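Local coordinates for protein fucose-binding lectin (Kordia periserrulae, PDB 6HTN) that binds fucosides as a beta-propeller lectin, holding methyl alpha-L-fucopyranoside in pockets between its blades, at residues G40-T43 / N44-A48. Sequence-based numbering, arbitrary orientation. Where two conformers were deposited one is given.
Sequences GALT and NQFSA. With MFU (methyl alpha-L-fucopyranoside), chain G.
Q45 reaches back to A41 across two overlapping beta turns, type I from G40 to T43 and type II from L42 to Q45, in the loop leading from the outer strand 37-39 of one propeller blade to the next blade. Its chain runs extended beyond CG (chi2 -165°) past the carbonyl of L42, and NE2 donates a hydrogen bond to A41 O at 2.8 Å. The bond is nearly straight at the hydrogen (168°) and lies in the plane of the Q45 amide, yet the donor stands above the carbonyl plane of A41. The backbone N of Q45 closes the second turn on L42 O, 3.1 Å away, and a water links that same oxygen to F46 N. In the conformers given, the L42 chain stands roughly perpendicular to that of F46, with L42 CG 4.1 Å from F46 CD2 and Q45 CB over the rim of one ring face; both also pack on W87 and L80 of the next blade. T43 CG2 runs alongside N44 CG, and Q21 holds N44 OD1. In the first turn T43 OG1 and N both donate hydrogen bonds to G40 O from one face, and A41 N donates to fucoside O2 at 2.9 Å and, weakly, to O3.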
ATOM      1  N   GLY A  40     -12.977   7.821  20.861  1.00 20.99           N
ATOM      2  CA  GLY A  40     -12.535   9.150  21.232  1.00 21.95           C
ATOM      3  C   GLY A  40     -13.151  10.245  20.409  1.00 22.68           C
ATOM      4  O   GLY A  40     -13.721   9.982  19.311  1.00 23.39           O
ATOM      5  N   ALA A  41     -13.001  11.479  20.832  1.00 21.87           N
ATOM      6  CA  ALA A  41     -13.594  12.663  20.224  1.00 21.96           C
ATOM      7  C   ALA A  41     -13.132  12.879  18.773  1.00 22.58           C
ATOM      8  O   ALA A  41     -13.817  13.522  18.008  1.00 22.24           O
ATOM      9  CB  ALA A  41     -13.342  13.867  21.081  1.00 23.88           C
ATOM     10  N   LEU A  42     -11.912  12.415  18.431  0.70 23.16           N
ATOM     11  CA  LEU A  42     -11.415  12.634  17.053  0.70 20.96           C
ATOM     12  C   LEU A  42     -12.301  11.885  16.039  0.70 20.58           C
ATOM     13  O   LEU A  42     -12.389  12.317  14.905  0.70 20.59           O
ATOM     14  CB  LEU A  42      -9.946  12.196  16.979  0.70 21.58           C
ATOM     15  CG  LEU A  42      -9.323  12.189  15.582  0.70 21.80           C
ATOM     16  CD1 LEU A  42      -7.821  12.548  15.678  0.70 22.61           C
ATOM     17  CD2 LEU A  42      -9.509  10.809  14.934  0.70 22.87           C
ATOM     18  N   THR A  43     -12.903  10.788  16.486  1.00 20.67           N
ATOM     19  CA  THR A  43     -13.611   9.825  15.603  1.00 20.97           C
ATOM     20  C   THR A  43     -14.598  10.531  14.687  1.00 22.94           C
ATOM     21  O   THR A  43     -15.451  11.316  15.172  1.00 22.48           O
ATOM     22  CB  THR A  43     -14.314   8.778  16.432  1.00 21.11           C
ATOM     23  OG1 THR A  43     -13.334   8.067  17.167  1.00 20.39           O
ATOM     24  CG2 THR A  43     -15.137   7.803  15.614  1.00 21.73           C
ATOM     25  N   ASN A  44     -14.514  10.221  13.380  1.00 19.54           N
ATOM     26  CA  ASN A  44     -15.470  10.637  12.323  1.00 21.65           C
ATOM     27  C   ASN A  44     -15.357  12.125  12.013  1.00 24.96           C
ATOM     28  O   ASN A  44     -16.183  12.589  11.213  1.00 29.00           O
ATOM     29  CB  ASN A  44     -16.897  10.178  12.663  1.00 21.45           C
ATOM     30  CG  ASN A  44     -17.022   8.690  12.459  1.00 23.50           C
ATOM     31  OD1 ASN A  44     -16.267   8.066  11.693  1.00 23.87           O
ATOM     32  ND2 ASN A  44     -18.005   8.066  13.109  1.00 25.27           N
ATOM     33  N   GLN A  45     -14.406  12.871  12.561  1.00 24.00           N
ATOM     34  CA  GLN A  45     -14.302  14.294  12.244  1.00 22.81           C
ATOM     35  C   GLN A  45     -13.512  14.560  10.971  1.00 27.19           C
ATOM     36  O   GLN A  45     -13.766  15.580  10.312  1.00 25.58           O
ATOM     37  CB  GLN A  45     -13.669  15.112  13.356  1.00 27.41           C
ATOM     38  CG  GLN A  45     -14.477  15.213  14.629  1.00 27.99           C
ATOM     39  CD  GLN A  45     -13.913  16.342  15.488  1.00 26.74           C
ATOM     40  OE1 GLN A  45     -13.766  17.481  15.038  1.00 31.56           O
ATOM     41  NE2 GLN A  45     -13.470  16.000  16.696  1.00 26.76           N
ATOM     42  N   PHE A  46     -12.534  13.716  10.640  0.70 23.19           N
ATOM     43  CA  PHE A  46     -11.523  14.084   9.628  0.70 21.51           C
ATOM     44  C   PHE A  46     -11.318  12.970   8.577  0.70 20.35           C
ATOM     45  O   PHE A  46     -11.146  11.811   8.946  0.70 21.31           O
ATOM     46  CB  PHE A  46     -10.184  14.384  10.292  0.70 22.53           C
ATOM     47  CG  PHE A  46     -10.282  15.383  11.424  0.70 22.78           C
ATOM     48  CD1 PHE A  46     -10.469  16.715  11.185  0.70 26.05           C
ATOM     49  CD2 PHE A  46     -10.204  14.923  12.726  0.70 25.23           C
ATOM     50  CE1 PHE A  46     -10.563  17.606  12.247  0.70 25.77           C
ATOM     51  CE2 PHE A  46     -10.203  15.821  13.792  0.70 25.14           C
ATOM     52  CZ  PHE A  46     -10.428  17.151  13.539  0.70 25.53           C
ATOM     53  N   SER A  47     -11.374  13.346   7.313  1.00 19.70           N
ATOM     54  CA  SER A  47     -11.116  12.455   6.168  1.00 19.52           C
ATOM     55  C   SER A  47      -9.604  12.327   5.960  1.00 20.52           C
ATOM     56  O   SER A  47      -8.866  13.329   6.099  1.00 21.48           O
ATOM     57  CB  SER A  47     -11.791  12.950   4.927  1.00 21.83           C
ATOM     58  OG  SER A  47     -13.200  12.718   5.054  1.00 23.45           O
ATOM     59  N   ALA A  48      -9.154  11.132   5.558  1.00 18.45           N
ATOM     60  CA  ALA A  48      -7.730  10.953   5.198  1.00 17.63           C
ATOM     61  C   ALA A  48      -7.640   9.826   4.178  1.00 20.11           C
ATOM     62  O   ALA A  48      -8.673   9.147   3.906  1.00 19.50           O
ATOM     63  CB  ALA A  48      -6.927  10.657   6.435  1.00 18.54           C
TER
HETATM   64  C1  MFU G 201     -10.535  11.568  25.476  1.00 20.90           C
HETATM   65  C2  MFU G 201     -10.680  11.552  23.952  1.00 21.14           C
HETATM   66  C3  MFU G 201     -10.041  12.692  23.231  1.00 19.33           C
HETATM   67  C4  MFU G 201      -8.556  12.689  23.560  1.00 18.28           C
HETATM   68  C5  MFU G 201      -8.549  12.762  25.097  1.00 19.37           C
HETATM   69  C6  MFU G 201      -7.075  12.672  25.604  1.00 20.44           C
HETATM   70  O1  MFU G 201     -11.149  12.774  25.770  1.00 24.11           O
HETATM   71  O2  MFU G 201     -12.113  11.678  23.627  1.00 22.15           O
HETATM   72  O3  MFU G 201     -10.161  12.638  21.790  1.00 21.20           O
HETATM   73  O4  MFU G 201      -7.936  11.426  23.218  1.00 19.67           O
HETATM   74  O5  MFU G 201      -9.096  11.590  25.713  1.00 21.60           O
HETATM   75  CM  MFU G 201     -11.165  12.976  27.210  1.00 25.24           C
HETATM   76  O   HOH W   1     -11.497  11.770  12.335  1.00 23.08           O